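Local coordinates for protein putative polyketide cyclase (Bacillus cereus, PDB 3K0Z) that is of unknown function but, as a putative lipoprotein of the SnoaL-like polyketide cyclase family, may act as a lyase or cyclase on an unidentified small molecule, at residues M16-A21 with A39-Y44; K20-D25 with E98-V103; G104-A109 with I127-V132. All coordinates share one frame; numbering follows the deposited sequence. Where two conformers were deposited one is given.

Contact 1 of 3, residues M16-A21 with A39-Y44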
HETATM    1  N   MSE A  16      10.531 -11.990  15.973  1.00 21.31           N
HETATM    2  CA  MSE A  16       9.540 -11.730  14.939  1.00 22.06           C
HETATM    3  C   MSE A  16      10.065 -10.520  14.193  1.00 21.26           C
HETATM    4  O   MSE A  16      10.917  -9.790  14.716  1.00 20.47           O
HETATM    5  CB  MSE A  16       8.173 -11.435  15.548  1.00 19.12           C
HETATM    6  CG  MSE A  16       7.590 -12.647  16.175  1.00 24.62           C
HETATM    7 SE   MSE A  16       5.813 -12.243  16.780  0.75 28.73          SE
HETATM    8  CE  MSE A  16       5.448 -13.850  17.863  1.00 25.71           C
ATOM      9  N   PRO A  17       9.617 -10.332  12.953  1.00 19.30           N
ATOM     10  CA  PRO A  17      10.088  -9.171  12.201  1.00 19.94           C
ATOM     11  C   PRO A  17       9.874  -7.854  12.936  1.00 20.36           C
ATOM     12  O   PRO A  17       8.786  -7.645  13.505  1.00 21.08           O
ATOM     13  CB  PRO A  17       9.258  -9.226  10.930  1.00 20.89           C
ATOM     14  CG  PRO A  17       9.006 -10.699  10.729  1.00 20.99           C
ATOM     15  CD  PRO A  17       8.753 -11.202  12.139  1.00 22.22           C
ATOM     16  N   LYS A  18      10.927  -7.033  12.982  1.00 20.28           N
ATOM     17  CA  LYS A  18      10.896  -5.731  13.615  1.00 20.62           C
ATOM     18  C   LYS A  18      10.841  -4.641  12.576  1.00 21.73           C
ATOM     19  O   LYS A  18      11.608  -4.626  11.610  1.00 22.87           O
ATOM     20  CB  LYS A  18      12.071  -5.557  14.555  1.00 24.97           C
ATOM     21  CG  LYS A  18      11.947  -6.486  15.768  1.00 27.16           C
ATOM     22  CD  LYS A  18      13.098  -6.358  16.694  1.00 32.30           C
ATOM     23  CE  LYS A  18      13.022  -7.344  17.834  1.00 39.03           C
ATOM     24  NZ  LYS A  18      14.120  -6.996  18.808  1.00 41.67           N
ATOM     25  N   PRO A  19       9.897  -3.726  12.737  1.00 23.11           N
ATOM     26  CA  PRO A  19       9.840  -2.630  11.769  1.00 22.06           C
ATOM     27  C   PRO A  19      11.124  -1.832  11.734  1.00 21.71           C
ATOM     28  O   PRO A  19      11.677  -1.524  12.783  1.00 22.49           O
ATOM     29  CB  PRO A  19       8.709  -1.763  12.290  1.00 23.93           C
ATOM     30  CG  PRO A  19       7.849  -2.720  13.121  1.00 27.27           C
ATOM     31  CD  PRO A  19       8.854  -3.619  13.770  1.00 24.51           C
ATOM     32  N   LYS A  20      11.606  -1.522  10.530  0.50 21.31           N
ATOM     33  CA  LYS A  20      12.796  -0.737  10.358  0.50 21.88           C
ATOM     34  C   LYS A  20      12.515   0.743  10.619  0.50 21.02           C
ATOM     35  O   LYS A  20      13.425   1.482  10.999  0.50 19.70           O
ATOM     36  CB  LYS A  20      13.371  -0.908   8.951  0.50 22.63           C
ATOM     37  CG  LYS A  20      13.886  -2.290   8.675  0.50 28.80           C
ATOM     38  CD  LYS A  20      14.912  -2.281   7.542  0.50 26.20           C
ATOM     39  CE  LYS A  20      15.016  -3.660   6.903  0.50 33.39           C
ATOM     40  NZ  LYS A  20      14.846  -4.779   7.884  0.50 32.46           N
ATOM     41  N   ALA A  21      11.272   1.161  10.400  1.00 20.39           N
ATOM     42  CA  ALA A  21      10.806   2.536  10.674  1.00 21.25           C
ATOM     43  C   ALA A  21       9.344   2.440  11.107  1.00 20.70           C
ATOM     44  O   ALA A  21       8.629   1.514  10.702  1.00 22.09           O
ATOM     45  CB  ALA A  21      10.957   3.422   9.429  1.00 22.63           C
ATOM     46  N   ALA A  39       0.315  -7.148  16.678  1.00 18.83           N
ATOM     47  CA  ALA A  39      -0.495  -7.911  15.706  1.00 20.37           C
ATOM     48  C   ALA A  39       0.210  -7.897  14.364  1.00 18.59           C
ATOM     49  O   ALA A  39       0.276  -8.903  13.651  1.00 19.10           O
ATOM     50  CB  ALA A  39      -1.918  -7.304  15.595  1.00 19.68           C
ATOM     51  N   ALA A  40       0.753  -6.746  14.011  1.00 19.96           N
ATOM     52  CA  ALA A  40       1.508  -6.630  12.746  1.00 19.64           C
ATOM     53  C   ALA A  40       2.714  -7.528  12.780  1.00 21.39           C
ATOM     54  O   ALA A  40       2.963  -8.215  11.819  1.00 16.82           O
ATOM     55  CB  ALA A  40       1.934  -5.211  12.515  1.00 19.06           C
ATOM     56  N   GLN A  41       3.453  -7.545  13.897  1.00 21.38           N
ATOM     57  CA  GLN A  41       4.632  -8.384  13.990  1.00 21.73           C
ATOM     58  C   GLN A  41       4.284  -9.873  13.820  1.00 18.37           C
ATOM     59  O   GLN A  41       4.989 -10.607  13.107  1.00 20.79           O
ATOM     60  CB  GLN A  41       5.342  -8.171  15.300  1.00 20.69           C
ATOM     61  CG  GLN A  41       6.148  -6.905  15.409  1.00 19.88           C
ATOM     62  CD  GLN A  41       7.016  -6.938  16.630  1.00 23.89           C
ATOM     63  OE1 GLN A  41       6.612  -6.513  17.740  1.00 21.97           O
ATOM     64  NE2 GLN A  41       8.244  -7.422  16.449  1.00 19.48           N
ATOM     65  N   ARG A  42       3.190 -10.309  14.451  1.00 21.54           N
ATOM     66  CA  ARG A  42       2.773 -11.713  14.370  1.00 18.10           C
ATOM     67  C   ARG A  42       2.303 -12.042  12.982  1.00 17.49           C
ATOM     68  O   ARG A  42       2.515 -13.127  12.518  1.00 17.38           O
ATOM     69  CB  ARG A  42       1.642 -12.041  15.343  1.00 20.32           C
ATOM     70  CG  ARG A  42       2.047 -12.045  16.800  1.00 22.28           C
ATOM     71  CD  ARG A  42       0.959 -12.588  17.714  1.00 24.02           C
ATOM     72  NE  ARG A  42       1.312 -12.441  19.138  1.00 27.98           N
ATOM     73  CZ  ARG A  42       0.993 -11.387  19.906  1.00 26.52           C
ATOM     74  NH1 ARG A  42       0.259 -10.372  19.460  1.00 37.74           N
ATOM     75  NH2 ARG A  42       1.373 -11.374  21.171  1.00 38.39           N
ATOM     76  N   PHE A  43       1.609 -11.116  12.339  1.00 17.99           N
ATOM     77  CA  PHE A  43       1.131 -11.308  10.999  1.00 18.42           C
ATOM     78  C   PHE A  43       2.325 -11.476  10.052  1.00 20.06           C
ATOM     79  O   PHE A  43       2.332 -12.410   9.235  1.00 16.78           O
ATOM     80  CB  PHE A  43       0.230 -10.129  10.560  1.00 17.98           C
ATOM     81  CG  PHE A  43      -0.620 -10.409   9.328  1.00 22.41           C
ATOM     82  CD1 PHE A  43      -1.527 -11.466   9.301  1.00 22.40           C
ATOM     83  CD2 PHE A  43      -0.582  -9.549   8.233  1.00 20.94           C
ATOM     84  CE1 PHE A  43      -2.324 -11.691   8.164  1.00 21.89           C
ATOM     85  CE2 PHE A  43      -1.430  -9.759   7.129  1.00 19.64           C
ATOM     86  CZ  PHE A  43      -2.277 -10.821   7.107  1.00 22.80           C
ATOM     87  N   TYR A  44       3.340 -10.619  10.149  1.00 19.68           N
ATOM     88  CA  TYR A  44       4.516 -10.802   9.266  1.00 17.83           C
ATOM     89  C   TYR A  44       5.448 -11.948   9.721  1.00 17.46           C
ATOM     90  O   TYR A  44       6.136 -12.518   8.872  1.00 18.25           O
ATOM     91  CB  TYR A  44       5.216  -9.477   8.893  1.00 21.77           C
ATOM     92  CG  TYR A  44       4.160  -8.608   8.258  1.00 19.38           C
ATOM     93  CD1 TYR A  44       3.629  -8.936   7.016  1.00 18.05           C
ATOM     94  CD2 TYR A  44       3.591  -7.562   8.958  1.00 23.17           C
ATOM     95  CE1 TYR A  44       2.540  -8.250   6.472  1.00 18.93           C
ATOM     96  CE2 TYR A  44       2.528  -6.830   8.403  1.00 17.65           C
ATOM     97  CZ  TYR A  44       2.017  -7.191   7.164  1.00 19.31           C
ATOM     98  OH  TYR A  44       0.959  -6.507   6.648  1.00 25.05           O
TER
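The side-chain amide of Q41 is held at both ends: NE2 donates to the carbonyl oxygen of P17, with Q41 NE2 to P17 O at 3.0 Å, while OE1 accepts the backbone N-H of L13. This is how the extended, proline-rich N-terminal chain is tied to helix 30-49, the long helix that lies against the curved sheet in the NTF2-like α+β fold of SnoaL-like proteins. The side-chain N-H of Q41 points at P17 O at 156°, and the oxygen lies close to the plane of the glutamine amide. Seen from P17, however, the donor stands above the carbonyl plane, 47° out of it, so the bond does not use a lone-pair direction. The extended chain of Q41 beyond CG (chi2 -169°) carries the amide out from the helix, and its CG also touches the same oxygen, with Q41 CG 3.3 Å from P17 O. An acceptor at one end and a donor at the other fix which end of the amide is NE2, and its rotation.

On one side of this bond the straight selenomethionine side chain of M16 runs over the start of the R42 side chain, where M16 SE rests 3.8 Å from R42 CG and the terminal methyl CE reaches the same carbon. On the other side the aliphatic part of K18 passes the amide nitrogen, K18 CG lying 3.9 Å from Q41 NE2. One turn further along the helix, the ring of P17 lies against the backbone of Y44. The Y44 side chain itself leads off to the sheet, where its hydroxyl is hydrogen-bonded to D128. The base of the tyrosine side chain stays near the proline, with P17 CG 4.4 Å from Y44 CB.

Contact 2 of 3, residues K20-D25 with E98-V103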
ATOM      1  N   LYS A  20      11.606  -1.522  10.530  0.50 21.31           N
ATOM      2  CA  LYS A  20      12.796  -0.737  10.358  0.50 21.88           C
ATOM      3  C   LYS A  20      12.515   0.743  10.619  0.50 21.02           C
ATOM      4  O   LYS A  20      13.425   1.482  10.999  0.50 19.70           O
ATOM      5  CB  LYS A  20      13.371  -0.908   8.951  0.50 22.63           C
ATOM      6  CG  LYS A  20      13.886  -2.290   8.675  0.50 28.80           C
ATOM      7  CD  LYS A  20      14.912  -2.281   7.542  0.50 26.20           C
ATOM      8  CE  LYS A  20      15.016  -3.660   6.903  0.50 33.39           C
ATOM      9  NZ  LYS A  20      14.846  -4.779   7.884  0.50 32.46           N
ATOM     10  N   ALA A  21      11.272   1.161  10.400  1.00 20.39           N
ATOM     11  CA  ALA A  21      10.806   2.536  10.674  1.00 21.25           C
ATOM     12  C   ALA A  21       9.344   2.440  11.107  1.00 20.70           C
ATOM     13  O   ALA A  21       8.629   1.514  10.702  1.00 22.09           O
ATOM     14  CB  ALA A  21      10.957   3.422   9.429  1.00 22.63           C
HETATM   15  N   MSE A  22       8.911   3.348  11.972  1.00 18.89           N
HETATM   16  CA  MSE A  22       7.526   3.388  12.420  1.00 24.21           C
HETATM   17  C   MSE A  22       7.080   4.785  12.717  1.00 21.35           C
HETATM   18  O   MSE A  22       7.866   5.572  13.237  1.00 17.73           O
HETATM   19  CB  MSE A  22       7.353   2.659  13.766  1.00 22.43           C
HETATM   20  CG  MSE A  22       7.227   1.229  13.712  1.00 30.92           C
HETATM   21 SE   MSE A  22       6.757   0.447  15.461  0.75 36.63          SE
HETATM   22  CE  MSE A  22       8.156   0.831  16.425  1.00 26.59           C
ATOM     23  N   THR A  23       5.806   5.054  12.452  1.00 18.41           N
ATOM     24  CA  THR A  23       5.144   6.245  12.880  1.00 19.82           C
ATOM     25  C   THR A  23       3.880   5.832  13.651  1.00 20.84           C
ATOM     26  O   THR A  23       2.990   5.143  13.123  1.00 19.94           O
ATOM     27  CB  THR A  23       4.793   7.137  11.668  1.00 21.34           C
ATOM     28  OG1 THR A  23       5.998   7.489  10.987  1.00 19.63           O
ATOM     29  CG2 THR A  23       4.062   8.372  12.106  1.00 20.19           C
ATOM     30  N   ILE A  24       3.809   6.246  14.908  0.50 20.42           N
ATOM     31  CA  ILE A  24       2.653   5.952  15.738  0.50 18.03           C
ATOM     32  C   ILE A  24       1.921   7.212  16.215  0.50 20.24           C
ATOM     33  O   ILE A  24       2.509   8.113  16.811  0.50 20.29           O
ATOM     34  CB  ILE A  24       3.024   5.130  16.965  0.50 17.52           C
ATOM     35  CG1 ILE A  24       3.885   3.908  16.569  0.50 16.53           C
ATOM     36  CG2 ILE A  24       1.724   4.736  17.664  0.50 13.98           C
ATOM     37  CD1 ILE A  24       4.494   3.100  17.754  0.50 13.08           C
ATOM     38  N   ASP A  25       0.622   7.225  15.946  1.00 19.02           N
ATOM     39  CA  ASP A  25      -0.328   8.263  16.402  1.00 19.69           C
ATOM     40  C   ASP A  25      -0.112   8.478  17.911  1.00 21.19           C
ATOM     41  O   ASP A  25      -0.278   7.548  18.684  1.00 20.09           O
ATOM     42  CB  ASP A  25      -1.725   7.682  16.116  1.00 19.92           C
ATOM     43  CG  ASP A  25      -2.900   8.495  16.647  1.00 21.30           C
ATOM     44  OD1 ASP A  25      -2.752   9.495  17.382  1.00 25.03           O
ATOM     45  OD2 ASP A  25      -4.026   8.042  16.327  1.00 21.51           O
ATOM     46  N   GLU A  98       9.504  -3.005   6.427  1.00 19.61           N
ATOM     47  CA  GLU A  98      10.214  -1.777   6.168  1.00 19.63           C
ATOM     48  C   GLU A  98       9.643  -0.565   6.886  1.00 17.80           C
ATOM     49  O   GLU A  98      10.398   0.301   7.353  1.00 19.61           O
ATOM     50  CB  GLU A  98      10.309  -1.482   4.680  1.00 18.99           C
ATOM     51  CG  GLU A  98      10.983  -2.573   3.869  1.00 21.28           C
ATOM     52  CD  GLU A  98      12.449  -2.739   4.203  1.00 25.02           C
ATOM     53  OE1 GLU A  98      13.112  -1.722   4.451  1.00 22.41           O
ATOM     54  OE2 GLU A  98      12.936  -3.877   4.246  1.00 30.72           O
ATOM     55  N   ASP A  99       8.341  -0.482   7.016  1.00 16.33           N
ATOM     56  CA  ASP A  99       7.749   0.692   7.634  1.00 19.83           C
ATOM     57  C   ASP A  99       6.363   0.289   8.159  1.00 19.37           C
ATOM     58  O   ASP A  99       5.699  -0.569   7.579  1.00 17.29           O
ATOM     59  CB  ASP A  99       7.714   1.831   6.621  1.00 17.30           C
ATOM     60  CG  ASP A  99       7.443   3.222   7.247  1.00 21.59           C
ATOM     61  OD1 ASP A  99       7.409   3.378   8.483  1.00 21.03           O
ATOM     62  OD2 ASP A  99       7.235   4.171   6.439  1.00 25.65           O
ATOM     63  N   LEU A 100       6.017   0.810   9.322  1.00 20.04           N
ATOM     64  CA  LEU A 100       4.734   0.597   9.948  1.00 20.33           C
ATOM     65  C   LEU A 100       4.115   1.920  10.381  1.00 17.91           C
ATOM     66  O   LEU A 100       4.711   2.652  11.210  1.00 19.72           O
ATOM     67  CB  LEU A 100       4.934  -0.305  11.168  1.00 23.55           C
ATOM     68  CG  LEU A 100       3.831  -1.240  11.557  1.00 27.09           C
ATOM     69  CD1 LEU A 100       3.562  -2.304  10.402  1.00 22.78           C
ATOM     70  CD2 LEU A 100       4.128  -1.878  12.931  1.00 24.98           C
ATOM     71  N   LEU A 101       2.918   2.225   9.876  1.00 16.49           N
ATOM     72  CA  LEU A 101       2.197   3.518  10.192  1.00 15.62           C
ATOM     73  C   LEU A 101       0.943   3.171  10.993  1.00 17.58           C
ATOM     74  O   LEU A 101       0.043   2.468  10.490  1.00 17.59           O
ATOM     75  CB  LEU A 101       1.814   4.254   8.930  1.00 15.96           C
ATOM     76  CG  LEU A 101       2.988   4.271   7.944  1.00 17.76           C
ATOM     77  CD1 LEU A 101       2.517   4.838   6.538  1.00 20.85           C
ATOM     78  CD2 LEU A 101       4.188   5.039   8.554  1.00 21.04           C
ATOM     79  N   VAL A 102       0.880   3.656  12.231  1.00 18.16           N
ATOM     80  CA  VAL A 102      -0.191   3.234  13.168  1.00 17.93           C
ATOM     81  C   VAL A 102      -1.086   4.409  13.560  1.00 18.75           C
ATOM     82  O   VAL A 102      -0.627   5.340  14.165  1.00 17.75           O
ATOM     83  CB  VAL A 102       0.411   2.536  14.397  1.00 18.09           C
ATOM     84  CG1 VAL A 102      -0.687   2.021  15.285  1.00 17.80           C
ATOM     85  CG2 VAL A 102       1.402   1.373  13.958  1.00 16.46           C
ATOM     86  N   VAL A 103      -2.383   4.352  13.215  1.00 19.63           N
ATOM     87  CA  VAL A 103      -3.283   5.476  13.479  1.00 18.32           C
ATOM     88  C   VAL A 103      -4.711   5.035  13.584  1.00 18.83           C
ATOM     89  O   VAL A 103      -5.162   4.214  12.802  1.00 19.53           O
ATOM     90  CB  VAL A 103      -3.123   6.579  12.396  1.00 20.22           C
ATOM     91  CG1 VAL A 103      -3.564   6.108  10.965  1.00 13.92           C
ATOM     92  CG2 VAL A 103      -3.852   7.910  12.831  1.00 15.84           C
TER
HETATM   93  O   HOH W   1       7.645   5.808   9.487  1.00 18.29           O
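T23 uses both its backbone N and O on segment 98-103, bonding to the residues that flank its partner L101: T23 N donates to L100 O at 2.9 Å, and T23 O accepts from V102 N at 2.7 Å. These two bonds, with L100 N to A21 O before them and D25 N to V102 O after them, are the alternating pattern of a parallel β pair, in register from M22 opposite L100 to I24 opposite V102. The axes run 4.7 Å apart and only 4° from parallel.

Paired side chains continue the match. M22 and L100 lie alongside each other, M22 CG 3.8 Å from L100 CB, as do I24 and V102; on the reverse face T23 CB meets L101 CD2 at 3.8 Å. There a water bridges T23 OG1 and D99 OD1, donating to the carboxylate 2.6 Å away. The other oxygen, D99 OD2, forms a salt bridge with K106 of the second subunit, on which T23, L101 and V103 also pack. At the start of the pair K20 and E98 run side by side, K20 CE 3.4 Å from E98 OE2, although their charged ends settle on E96 and S112 respectively. E98 and D99 both face R110, a classic β bulge in the longer strand.

At the far end D25 turns its carboxylate over V103, and its OD1 is hydrogen-bonded to S27. Strand 22-24 extends the sheet beyond strand 93-103, whose other neighbour is strand 106-117. Helix 30-49 covers M22, L100, I24 and V102, through V37, A40, A33 and M36.

Contact 3 of 3, residues G104-A109 with I127-V132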
ATOM      1  N   GLY A 104      -5.420   5.537  14.592  1.00 18.64           N
ATOM      2  CA  GLY A 104      -6.811   5.136  14.838  1.00 19.49           C
ATOM      3  C   GLY A 104      -6.864   3.618  15.029  1.00 19.49           C
ATOM      4  O   GLY A 104      -6.193   3.117  15.886  1.00 18.91           O
ATOM      5  N   ASP A 105      -7.632   2.902  14.200  1.00 17.44           N
ATOM      6  CA  ASP A 105      -7.716   1.449  14.261  1.00 17.66           C
ATOM      7  C   ASP A 105      -7.041   0.788  13.063  1.00 17.84           C
ATOM      8  O   ASP A 105      -7.291  -0.384  12.816  1.00 21.37           O
ATOM      9  CB  ASP A 105      -9.181   1.024  14.255  1.00 20.47           C
ATOM     10  CG  ASP A 105      -9.894   1.410  15.500  1.00 27.29           C
ATOM     11  OD1 ASP A 105      -9.243   1.484  16.568  1.00 38.35           O
ATOM     12  OD2 ASP A 105     -11.123   1.617  15.405  1.00 44.50           O
ATOM     13  N   LYS A 106      -6.163   1.515  12.364  1.00 18.04           N
ATOM     14  CA  LYS A 106      -5.559   1.056  11.112  1.00 18.40           C
ATOM     15  C   LYS A 106      -4.033   0.997  11.211  1.00 22.12           C
ATOM     16  O   LYS A 106      -3.383   1.794  11.920  1.00 19.85           O
ATOM     17  CB  LYS A 106      -6.004   1.957   9.940  1.00 19.89           C
ATOM     18  CG  LYS A 106      -7.522   1.938   9.587  1.00 20.54           C
ATOM     19  CD  LYS A 106      -7.869   1.146   8.376  1.00 24.34           C
ATOM     20  CE  LYS A 106      -9.393   1.115   8.129  1.00 20.70           C
ATOM     21  NZ  LYS A 106     -10.017   2.323   7.509  1.00 22.65           N
ATOM     22  N   VAL A 107      -3.458   0.002  10.538  1.00 22.89           N
ATOM     23  CA  VAL A 107      -1.998  -0.133  10.460  1.00 18.79           C
ATOM     24  C   VAL A 107      -1.631  -0.278   8.983  1.00 21.06           C
ATOM     25  O   VAL A 107      -2.196  -1.098   8.297  1.00 21.92           O
ATOM     26  CB  VAL A 107      -1.475  -1.387  11.230  1.00 18.65           C
ATOM     27  CG1 VAL A 107       0.070  -1.568  11.038  1.00 16.87           C
ATOM     28  CG2 VAL A 107      -1.769  -1.282  12.685  1.00 19.01           C
ATOM     29  N   THR A 108      -0.700   0.529   8.496  1.00 19.78           N
ATOM     30  CA  THR A 108      -0.161   0.322   7.152  1.00 16.90           C
ATOM     31  C   THR A 108       1.203  -0.284   7.316  1.00 20.15           C
ATOM     32  O   THR A 108       2.003   0.247   8.090  1.00 17.82           O
ATOM     33  CB  THR A 108       0.022   1.632   6.425  1.00 21.72           C
ATOM     34  OG1 THR A 108      -1.239   2.335   6.387  1.00 20.51           O
ATOM     35  CG2 THR A 108       0.548   1.353   5.004  1.00 21.40           C
ATOM     36  N   ALA A 109       1.457  -1.380   6.615  1.00 19.06           N
ATOM     37  CA  ALA A 109       2.772  -2.005   6.598  1.00 19.73           C
ATOM     38  C   ALA A 109       3.334  -1.995   5.194  1.00 18.02           C
ATOM     39  O   ALA A 109       2.599  -2.331   4.235  1.00 16.68           O
ATOM     40  CB  ALA A 109       2.712  -3.500   7.137  1.00 15.26           C
ATOM     41  N   ILE A 127       2.526  -3.657   0.064  1.00 18.17           N
ATOM     42  CA  ILE A 127       1.929  -2.705   1.018  1.00 20.13           C
ATOM     43  C   ILE A 127       0.576  -3.272   1.469  1.00 21.20           C
ATOM     44  O   ILE A 127      -0.236  -3.709   0.619  1.00 19.46           O
ATOM     45  CB  ILE A 127       1.705  -1.265   0.443  1.00 23.63           C
ATOM     46  CG1 ILE A 127       2.993  -0.683  -0.157  1.00 18.99           C
ATOM     47  CG2 ILE A 127       1.178  -0.385   1.577  1.00 20.71           C
ATOM     48  CD1 ILE A 127       2.837   0.662  -0.894  1.00 20.36           C
ATOM     49  N   ASP A 128       0.338  -3.275   2.788  1.00 21.17           N
ATOM     50  CA  ASP A 128      -0.884  -3.807   3.355  1.00 20.40           C
ATOM     51  C   ASP A 128      -1.505  -2.779   4.254  1.00 22.29           C
ATOM     52  O   ASP A 128      -0.795  -2.064   4.959  1.00 21.36           O
ATOM     53  CB  ASP A 128      -0.642  -5.009   4.267  1.00 24.64           C
ATOM     54  CG  ASP A 128       0.017  -6.207   3.586  1.00 30.03           C
ATOM     55  OD1 ASP A 128       0.441  -6.143   2.396  1.00 37.89           O
ATOM     56  OD2 ASP A 128       0.085  -7.266   4.266  1.00 36.92           O
ATOM     57  N   ILE A 129      -2.826  -2.732   4.252  1.00 18.99           N
ATOM     58  CA  ILE A 129      -3.586  -1.922   5.198  1.00 20.39           C
ATOM     59  C   ILE A 129      -4.373  -2.927   6.056  1.00 19.68           C
ATOM     60  O   ILE A 129      -5.178  -3.721   5.538  1.00 21.50           O
ATOM     61  CB  ILE A 129      -4.560  -0.959   4.519  1.00 23.23           C
ATOM     62  CG1 ILE A 129      -3.775   0.089   3.709  1.00 25.51           C
ATOM     63  CG2 ILE A 129      -5.441  -0.287   5.597  1.00 15.47           C
ATOM     64  CD1 ILE A 129      -4.624   0.842   2.698  1.00 21.81           C
ATOM     65  N   LEU A 130      -4.116  -2.874   7.352  1.00 17.37           N
ATOM     66  CA  LEU A 130      -4.746  -3.772   8.323  1.00 19.11           C
ATOM     67  C   LEU A 130      -5.723  -3.020   9.222  1.00 21.38           C
ATOM     68  O   LEU A 130      -5.389  -1.961   9.710  1.00 21.14           O
ATOM     69  CB  LEU A 130      -3.665  -4.374   9.193  1.00 19.27           C
ATOM     70  CG  LEU A 130      -2.440  -5.020   8.552  1.00 18.14           C
ATOM     71  CD1 LEU A 130      -1.448  -5.327   9.698  1.00 23.60           C
ATOM     72  CD2 LEU A 130      -2.712  -6.265   7.714  1.00 19.27           C
ATOM     73  N   HIS A 131      -6.910  -3.589   9.453  1.00 20.65           N
ATOM     74  CA  HIS A 131      -7.866  -3.059  10.414  1.00 19.85           C
ATOM     75  C   HIS A 131      -7.716  -3.918  11.666  1.00 20.72           C
ATOM     76  O   HIS A 131      -7.840  -5.154  11.602  1.00 18.33           O
ATOM     77  CB  HIS A 131      -9.253  -3.197   9.885  1.00 20.47           C
ATOM     78  CG  HIS A 131     -10.222  -2.197  10.421  1.00 28.65           C
ATOM     79  ND1 HIS A 131     -11.469  -2.016   9.862  1.00 34.95           N
ATOM     80  CD2 HIS A 131     -10.120  -1.295  11.426  1.00 26.19           C
ATOM     81  CE1 HIS A 131     -12.104  -1.062  10.524  1.00 43.62           C
ATOM     82  NE2 HIS A 131     -11.306  -0.610  11.479  1.00 37.99           N
ATOM     83  N   VAL A 132      -7.411  -3.282  12.789  1.00 21.98           N
ATOM     84  CA  VAL A 132      -7.147  -4.002  14.051  1.00 23.21           C
ATOM     85  C   VAL A 132      -8.167  -3.618  15.102  1.00 24.96           C
ATOM     86  O   VAL A 132      -8.385  -2.441  15.277  1.00 26.65           O
ATOM     87  CB  VAL A 132      -5.766  -3.647  14.618  1.00 22.11           C
ATOM     88  CG1 VAL A 132      -5.421  -4.570  15.813  1.00 18.32           C
ATOM     89  CG2 VAL A 132      -4.701  -3.734  13.522  1.00 23.67           C
TER
HETATM   90  O   HOH W   2      -7.480  -1.104  17.337  1.00 31.78           O
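V107 and L130 are joined by two backbone hydrogen bonds, V107 N to L130 O at 2.9 Å and L130 N to V107 O at 2.8 Å. A109 and D128 repeat this reciprocal arrangement, and V132 N adds a nearly straight bond to D105 O (178°). Between them, K106 with H131 and T108 with I129 form the non-hydrogen-bonded pairs, where CA-H groups approach carbonyl oxygens, as in K106 CA to L130 O at 3.3 Å.

Strands 106-117 and 120-133 make up a long β hairpin in the middle of the NTF2-like sheet.

Apolar contacts on the helix-facing side bring V107 CG2 to V132 CG2 at 3.9 Å, with L130 against V107 and against F43 and Y44 of helix 30-49.

A CH-π contact marks the other side. K106 CE lies 4.0 Å from the centroid of the H131 ring, only 4° off its normal; a turn at chi2 (-103°) swings the lysine chain over that face. NZ then forms a salt bridge with D99 of the second subunit. At the edge of the same ring, H131 CD2 meets D105 O at 3.3 Å, while H131 ND1 is hydrogen-bonded to E139. T108 OG1 is hydrogen-bonded to OG1 of T108 of the second subunit.

Overall arrangement
Contacts 1 and 2 start from the same N-terminal stretch and share K20 and A21: the chain first runs against helix 30-49, then joins the sheet edge. Contact 3 follows later in sequence, and its strand 106-117 is the sheet neighbour of strand 93-103 from contact 2. Centres lie about 10 Å apart for contacts 1 and 2 and for 2 and 3, and about 12 Å for 1 and 3. A shared apolar layer connects them: L100 meets A40, V107 and A109 with its CD1 methyl and P19 with CD2. Helix and N-terminal arm thus cover one face of the sheet, whereas the opposite face in contacts 2 and 3 packs against the second subunit.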